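Local coordinates for hypothetical protein (Pseudomonas aeruginosa, PDB 2H9F) that probably catalyses the isomerisation of methylaconitate as a PrpF-type isomerase, at residues D29-C34 and D42-R47; T213-N216 and V222-N225. All blocks are in the same frame, centred on the assembly; numbering follows the deposited sequence.

In the fold
Interaction 1 comes first along the chain and is complete before interaction 2 begins. The two lie on opposite sides of the chain's centre, about 46 Å apart between their centres and about 30 Å between nearest atoms, so neither touches the other. At 29-34 with 42-47, a loop following strand 20-26 meets helix 39-49, close to the C-terminal residues and, through Arg47, to the second subunit. At 213-216 with 222-225, two strands of a hairpin pair by backbone hydrogen bonds, and no other chain reaches them. One contact packs a helix against the loop before it, the other is part of a beta hairpin, and both belong to the PrpF fold.

Interaction 1: residues D29-C34 and D42-R47; sequences DLPESC and DRLFMR
Cys34, in the short 3-10 turn 32-34, comes closest to helix 39-49 at Leu44, with 7.6 Å between their CA atoms and no hydrogen bond joining the two segments. Leu44 carries the contact. Its CB already points toward the loop, and with CG anti to the backbone N (chi1 173°) the branch extends out from the helix, where CD2 meets Leu30, Pro31 and Cys34. The sulfur of Cys34 approaches this branch, SG to Leu44 CD2 3.9 Å, and lies equally near Leu44 CB. The Pro31 ring turns its CD toward the same methyl, 4.1 Å from Leu44 CD2. The turn itself is closed by the bond from Cys34 N to Pro31 O. This is a loop folded back over the helix that follows it, with strand 7-17 joining the cluster through Ile10, which touches both Pro31 and Leu44. Leu30 slants across Leu44, its CD2 4.1 Å from Leu44 CD2. The same Leu30 methyl sits at the edge of the Phe45 ring, near its plane, with Leu30 CD2 4.2 Å from Phe45 CE1; the two side chains cross at about a right angle. Ile74 of strand 71-77 touches both Leu30 and Phe45, and the Phe45 ring also meets that of Phe25.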
loop_
_atom_site.group_PDB
_atom_site.type_symbol
_atom_site.label_atom_id
_atom_site.label_comp_id
_atom_site.label_asym_id
_atom_site.label_seq_id
_atom_site.Cartn_x
_atom_site.Cartn_y
_atom_site.Cartn_z
ATOM N N ASP A 29 25.042 -2.292 9.309
ATOM C CA ASP A 29 24.003 -3.206 9.805
ATOM C C ASP A 29 23.594 -4.295 8.815
ATOM O O ASP A 29 22.856 -5.230 9.174
ATOM C CB ASP A 29 22.760 -2.430 10.190
ATOM C CG ASP A 29 22.968 -1.541 11.392
ATOM O OD1 ASP A 29 23.923 -1.820 12.180
ATOM O OD2 ASP A 29 22.160 -0.564 11.551
ATOM N N LEU A 30 24.072 -4.203 7.577
ATOM C CA LEU A 30 23.656 -5.151 6.554
ATOM C C LEU A 30 24.457 -6.411 6.707
ATOM O O LEU A 30 25.630 -6.365 7.081
ATOM C CB LEU A 30 23.877 -4.601 5.136
ATOM C CG LEU A 30 22.982 -3.428 4.708
ATOM C CD1 LEU A 30 23.362 -2.899 3.307
ATOM C CD2 LEU A 30 21.498 -3.766 4.767
ATOM N N PRO A 31 23.876 -7.540 6.306
ATOM C CA PRO A 31 24.700 -8.740 6.157
ATOM C C PRO A 31 25.943 -8.519 5.335
ATOM O O PRO A 31 25.972 -7.711 4.423
ATOM C CB PRO A 31 23.771 -9.714 5.455
ATOM C CG PRO A 31 22.417 -9.275 5.819
ATOM C CD PRO A 31 22.498 -7.786 5.891
ATOM N N GLU A 32 26.992 -9.250 5.669
ATOM C CA GLU A 32 28.266 -8.967 5.091
ATOM C C GLU A 32 28.185 -9.008 3.577
ATOM O O GLU A 32 28.768 -8.171 2.907
ATOM C CB GLU A 32 29.306 -9.957 5.587
ATOM C CG GLU A 32 30.737 -9.588 5.185
ATOM C CD GLU A 32 31.781 -10.673 5.556
ATOM O OE1 GLU A 32 31.487 -11.584 6.378
ATOM O OE2 GLU A 32 32.904 -10.589 5.018
ATOM N N SER A 33 27.468 -9.972 3.031
ATOM C CA SER A 33 27.349 -10.076 1.578
ATOM C C SER A 33 26.663 -8.878 0.932
ATOM O O SER A 33 26.861 -8.609 -0.241
ATOM C CB SER A 33 26.627 -11.359 1.184
ATOM O OG SER A 33 25.310 -11.345 1.637
ATOM N N CYS A 34 25.842 -8.162 1.697
ATOM C CA CYS A 34 25.140 -7.023 1.173
ATOM C C CYS A 34 25.850 -5.672 1.410
ATOM O O CYS A 34 25.260 -4.612 1.153
ATOM C CB CYS A 34 23.749 -6.998 1.802
ATOM S SG CYS A 34 22.875 -8.511 1.456
ATOM N N ASP A 42 20.666 -6.744 -3.834
ATOM C CA ASP A 42 19.465 -6.553 -4.661
ATOM C C ASP A 42 18.409 -7.543 -4.197
ATOM O O ASP A 42 17.279 -7.138 -3.877
ATOM C CB ASP A 42 19.861 -6.745 -6.158
ATOM C CG ASP A 42 20.527 -5.493 -6.767
ATOM O OD1 ASP A 42 20.906 -4.576 -6.010
ATOM O OD2 ASP A 42 20.683 -5.455 -8.013
ATOM N N ARG A 43 18.794 -8.820 -4.057
ATOM C CA ARG A 43 17.901 -9.891 -3.553
ATOM C C ARG A 43 17.362 -9.554 -2.169
ATOM O O ARG A 43 16.136 -9.713 -1.867
ATOM C CB ARG A 43 18.669 -11.232 -3.471
ATOM C CG ARG A 43 19.241 -11.755 -4.771
ATOM C CD ARG A 43 19.687 -13.243 -4.707
ATOM N NE ARG A 43 20.915 -13.488 -3.932
ATOM C CZ ARG A 43 22.100 -13.796 -4.468
ATOM N NH1 ARG A 43 22.236 -13.892 -5.779
ATOM N NH2 ARG A 43 23.164 -13.990 -3.705
ATOM N N LEU A 44 18.265 -9.076 -1.302
ATOM C CA LEU A 44 17.859 -8.748 0.052
ATOM C C LEU A 44 16.725 -7.723 0.022
ATOM O O LEU A 44 15.682 -7.919 0.643
ATOM C CB LEU A 44 19.022 -8.235 0.913
ATOM C CG LEU A 44 18.558 -7.718 2.300
ATOM C CD1 LEU A 44 17.999 -8.838 3.136
ATOM C CD2 LEU A 44 19.696 -6.986 3.052
ATOM N N PHE A 45 16.930 -6.648 -0.733
ATOM C CA PHE A 45 15.975 -5.560 -0.776
ATOM C C PHE A 45 14.659 -5.922 -1.473
ATOM O O PHE A 45 13.566 -5.534 -1.039
ATOM C CB PHE A 45 16.645 -4.342 -1.391
ATOM C CG PHE A 45 17.695 -3.708 -0.498
ATOM C CD1 PHE A 45 17.844 -4.087 0.826
ATOM C CD2 PHE A 45 18.452 -2.661 -0.958
ATOM C CE1 PHE A 45 18.784 -3.515 1.618
ATOM C CE2 PHE A 45 19.354 -2.050 -0.142
ATOM C CZ PHE A 45 19.558 -2.505 1.133
HETATM N N MSE A 46 14.766 -6.713 -2.527
HETATM C CA MSE A 46 13.576 -7.336 -3.149
HETATM C C MSE A 46 12.786 -8.040 -2.058
HETATM O O MSE A 46 11.551 -7.792 -1.807
HETATM C CB MSE A 46 14.034 -8.335 -4.285
HETATM C CG MSE A 46 14.395 -7.694 -5.544
HETATM SE SE MSE A 46 14.923 -9.140 -6.684
HETATM C CE MSE A 46 16.533 -8.464 -7.664
ATOM N N ARG A 47 13.481 -8.796 -1.228
ATOM C CA ARG A 47 12.766 -9.633 -0.262
ATOM C C ARG A 47 12.201 -8.789 0.893
ATOM O O ARG A 47 11.067 -9.031 1.378
ATOM C CB ARG A 47 13.681 -10.793 0.189
ATOM C CG ARG A 47 12.958 -11.950 0.899
ATOM C CD ARG A 47 12.139 -12.905 -0.019
ATOM N NE ARG A 47 10.993 -13.274 0.795
ATOM C CZ ARG A 47 10.644 -14.479 1.243
ATOM N NH1 ARG A 47 11.243 -15.625 0.889
ATOM N NH2 ARG A 47 9.584 -14.515 2.045
#

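Interaction 2: residues T213-N216 and V222-N225; sequences TMIN and VFVN
Thr213 and Phe223 exchange two backbone hydrogen bonds. Phe223 N donates to Thr213 O over 2.8 Å, nearly straight (168°), with the donor tilted from the carbonyl plane. In the return bond, Thr213 N lies 3.0 Å from Phe223 O and in the carbonyl plane, but the angle at the hydrogen is a more bent 146°. The hydroxyl of Thr213 bonds away from this pair, with Leu198 O and Leu335 N. Thr213 and Phe223 form the antiparallel hydrogen-bonded pair in the beta hairpin of strands 208-216 and 220-225, while strand 278-283 runs parallel to 220-225 and shares backbone hydrogen bonds with Val222 and Val224. Next along the hairpin, Met214, a selenomethionine, and Val222 make a non-hydrogen-bonded pair with CA atoms 4.5 Å apart. Their side chains lie side by side on one face of the sheet, Met214 CG 4.0 Å from Val222 CG1, and Leu202 touches both. On the face bearing Thr213 and Phe223, the aromatic ring presents its edge to Ile215, whose CG2 lies in the ring plane, 3.7 Å from Phe223 CE2. That methyl sits between the backbone N and carbonyl carbon of Ile215, leaving CG1 anti to N (chi1 -173°). Val336 also packs against Phe223.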
loop_
_atom_site.group_PDB
_atom_site.type_symbol
_atom_site.label_atom_id
_atom_site.label_comp_id
_atom_site.label_asym_id
_atom_site.label_seq_id
_atom_site.Cartn_x
_atom_site.Cartn_y
_atom_site.Cartn_z
ATOM N N THR A 213 8.707 34.023 -20.574
ATOM C CA THR A 213 9.998 33.474 -20.192
ATOM C C THR A 213 9.941 31.967 -20.417
ATOM O O THR A 213 9.096 31.279 -19.855
ATOM C CB THR A 213 10.290 33.764 -18.719
ATOM O OG1 THR A 213 10.572 35.166 -18.577
ATOM C CG2 THR A 213 11.485 32.919 -18.199
HETATM N N MSE A 214 10.842 31.477 -21.253
HETATM C CA MSE A 214 10.977 30.077 -21.584
HETATM C C MSE A 214 12.293 29.624 -20.945
HETATM O O MSE A 214 13.361 30.079 -21.330
HETATM C CB MSE A 214 10.981 29.907 -23.100
HETATM C CG MSE A 214 9.598 30.081 -23.717
HETATM SE SE MSE A 214 9.603 30.323 -25.596
HETATM C CE MSE A 214 10.036 32.269 -25.637
ATOM N N ILE A 215 12.178 28.794 -19.915
ATOM C CA ILE A 215 13.283 28.405 -19.067
ATOM C C ILE A 215 13.369 26.866 -18.966
ATOM O O ILE A 215 12.369 26.167 -18.817
ATOM C CB ILE A 215 13.159 29.079 -17.647
ATOM C CG1 ILE A 215 14.411 28.805 -16.798
ATOM C CG2 ILE A 215 11.928 28.639 -16.928
ATOM C CD1 ILE A 215 14.576 29.688 -15.577
ATOM N N ASN A 216 14.584 26.352 -19.069
ATOM C CA ASN A 216 14.853 24.943 -18.861
ATOM C C ASN A 216 15.540 24.777 -17.504
ATOM O O ASN A 216 16.749 24.867 -17.404
ATOM C CB ASN A 216 15.715 24.411 -20.013
ATOM C CG ASN A 216 15.925 22.927 -19.945
ATOM O OD1 ASN A 216 15.230 22.206 -19.194
ATOM N ND2 ASN A 216 16.901 22.446 -20.711
ATOM N N VAL A 222 7.227 27.214 -20.146
ATOM C CA VAL A 222 6.843 28.471 -20.750
ATOM C C VAL A 222 6.008 29.264 -19.758
ATOM O O VAL A 222 4.915 28.839 -19.362
ATOM C CB VAL A 222 6.005 28.259 -22.031
ATOM C CG1 VAL A 222 5.806 29.583 -22.708
ATOM C CG2 VAL A 222 6.701 27.265 -22.989
ATOM N N PHE A 223 6.535 30.416 -19.326
ATOM C CA PHE A 223 5.814 31.312 -18.404
ATOM C C PHE A 223 5.256 32.541 -19.106
ATOM O O PHE A 223 5.977 33.213 -19.801
ATOM C CB PHE A 223 6.724 31.861 -17.261
ATOM C CG PHE A 223 7.114 30.847 -16.201
ATOM C CD1 PHE A 223 6.237 30.499 -15.203
ATOM C CD2 PHE A 223 8.373 30.255 -16.212
ATOM C CE1 PHE A 223 6.619 29.599 -14.207
ATOM C CE2 PHE A 223 8.748 29.346 -15.229
ATOM C CZ PHE A 223 7.859 29.021 -14.232
ATOM N N VAL A 224 4.021 32.930 -18.771
ATOM C CA VAL A 224 3.428 34.145 -19.309
ATOM C C VAL A 224 2.747 34.918 -18.206
ATOM O O VAL A 224 2.521 34.367 -17.177
ATOM C CB VAL A 224 2.424 33.823 -20.441
ATOM C CG1 VAL A 224 3.176 33.150 -21.639
ATOM C CG2 VAL A 224 1.292 32.931 -19.957
ATOM N N ASN A 225 2.464 36.194 -18.441
ATOM C CA ASN A 225 1.775 37.035 -17.497
ATOM C C ASN A 225 0.296 36.795 -17.611
ATOM O O ASN A 225 -0.294 36.986 -18.691
ATOM C CB ASN A 225 2.073 38.510 -17.801
ATOM C CG ASN A 225 3.467 38.943 -17.339
ATOM O OD1 ASN A 225 3.959 38.480 -16.297
ATOM N ND2 ASN A 225 4.104 39.830 -18.109
#